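Local coordinates for fluoroacetyl-CoA-specific thioesterase-like domain-containing protein (PDB 3QOO) that is of uncharacterised function but adopts a hot-dog fold and probably acts as an acyl-CoA thioesterase related to the fluoroacetyl-CoA-specific enzymes, at residues F38-T41 with A42-L45. Numbering follows the deposited sequence.
Sequences FMST and AAFL
At the start of helix 41-56, the long helix that lies against the antiparallel sheet in this hot-dog fold, Ser40 caps the backbone of Ala43, while Met39, one residue earlier, packs on Phe44. Ser40 is the N-cap residue: its chi1 of 73° tucks OG back over its own backbone toward the helix start, where it accepts a hydrogen bond from Ala43 N at 3.0 Å. The same hydroxyl is hydrogen-bonded to Thr29 OG1, which ties the helix start to the preceding loop. Two backbone bonds then establish the helical pattern, Phe44 N to Ser40 O at 3.1 Å and the shorter Leu45 N to Thr41 O at 2.9 Å.

Beside this polar cap lies a hydrophobic staple, the apolar contact of N' Met39 with N4 Phe44. Met39, a selenomethionine here, swings its chain away from its own N (chi1 -179°) and stays straight through chi2, which carries its selenium over one face of the Phe44 ring. SE stands 3.8 Å from the ring centroid, only 15° off the normal and shifted toward the rim near CE1, a Met-aromatic contact. Met39 CG adds a CH-pi contact over the ring and also packs at 3.6 Å against Ala43 CB. At the edge of the same ring, near its plane, lies Thr41 CA. Phe44 also packs on Val73 of strand 64-75 and Val112 of strand 110-123, while Ala42 meets Ala42 of the second subunit across the dimer.

The chemistry divides the work: the serine hydroxyl meets an N-H of the first helical turn that has no backbone carbonyl four residues back within the helix, and the polarisable selenium over the aromatic face closes a buried, apolar side of that turn.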
loop_
_atom_site.group_PDB
_atom_site.type_symbol
_atom_site.label_atom_id
_atom_site.label_comp_id
_atom_site.label_asym_id
_atom_site.label_seq_id
_atom_site.Cartn_x
_atom_site.Cartn_y
_atom_site.Cartn_z
ATOM N N PHE A 38 7.303 -10.690 9.464
ATOM C CA PHE A 38 5.932 -10.202 9.594
ATOM C C PHE A 38 5.400 -9.537 8.346
ATOM O O PHE A 38 6.135 -9.158 7.437
ATOM C CB PHE A 38 5.826 -9.304 10.828
ATOM C CG PHE A 38 6.811 -8.162 10.856
ATOM C CD1 PHE A 38 6.509 -6.960 10.247
ATOM C CD2 PHE A 38 7.991 -8.286 11.559
ATOM C CE1 PHE A 38 7.379 -5.913 10.319
ATOM C CE2 PHE A 38 8.875 -7.250 11.630
ATOM C CZ PHE A 38 8.585 -6.063 11.017
HETATM N N MSE A 39 4.084 -9.416 8.308
HETATM C CA MSE A 39 3.380 -8.964 7.124
HETATM C C MSE A 39 3.729 -7.520 6.776
HETATM O O MSE A 39 3.787 -6.651 7.653
HETATM C CB MSE A 39 1.875 -9.091 7.388
HETATM C CG MSE A 39 0.977 -8.665 6.213
HETATM SE SE MSE A 39 -0.906 -9.138 6.460
HETATM C CE MSE A 39 -0.697 -10.549 5.373
ATOM N N SER A 40 3.936 -7.262 5.487
ATOM C CA SER A 40 4.312 -5.938 4.978
ATOM C C SER A 40 3.109 -5.023 4.805
ATOM O O SER A 40 1.946 -5.445 4.696
ATOM C CB SER A 40 4.965 -6.088 3.627
ATOM O OG SER A 40 4.005 -6.421 2.652
ATOM N N THR A 41 3.386 -3.737 4.723
ATOM C CA THR A 41 2.344 -2.769 4.446
ATOM C C THR A 41 1.678 -3.034 3.105
ATOM O O THR A 41 0.461 -2.920 2.992
ATOM C CB THR A 41 2.890 -1.356 4.476
ATOM O OG1 THR A 41 3.623 -1.185 5.700
ATOM C CG2 THR A 41 1.760 -0.323 4.429
ATOM N N ALA A 42 2.455 -3.415 2.101
ATOM C CA ALA A 42 1.904 -3.719 0.788
ATOM C C ALA A 42 0.907 -4.867 0.875
ATOM O O ALA A 42 -0.142 -4.851 0.199
ATOM C CB ALA A 42 3.004 -4.081 -0.216
ATOM N N ALA A 43 1.194 -5.867 1.703
ATOM C CA ALA A 43 0.282 -6.990 1.885
ATOM C C ALA A 43 -1.009 -6.546 2.543
ATOM O O ALA A 43 -2.089 -7.005 2.159
ATOM C CB ALA A 43 0.943 -8.088 2.700
ATOM N N PHE A 44 -0.933 -5.727 3.574
ATOM C CA PHE A 44 -2.150 -5.171 4.173
ATOM C C PHE A 44 -2.967 -4.438 3.138
ATOM O O PHE A 44 -4.197 -4.584 3.078
ATOM C CB PHE A 44 -1.836 -4.241 5.341
ATOM C CG PHE A 44 -1.414 -4.950 6.588
ATOM C CD1 PHE A 44 -2.319 -5.619 7.366
ATOM C CD2 PHE A 44 -0.120 -4.880 7.039
ATOM C CE1 PHE A 44 -1.954 -6.264 8.506
ATOM C CE2 PHE A 44 0.256 -5.513 8.211
ATOM C CZ PHE A 44 -0.658 -6.206 8.942
ATOM N N LEU A 45 -2.298 -3.659 2.290
ATOM C CA LEU A 45 -2.980 -2.897 1.256
ATOM C C LEU A 45 -3.639 -3.820 0.220
ATOM O O LEU A 45 -4.807 -3.631 -0.136
ATOM C CB LEU A 45 -2.007 -1.917 0.608
ATOM C CG LEU A 45 -2.592 -0.637 0.018
ATOM C CD1 LEU A 45 -1.498 0.370 -0.214
ATOM C CD2 LEU A 45 -3.368 -0.876 -1.251
#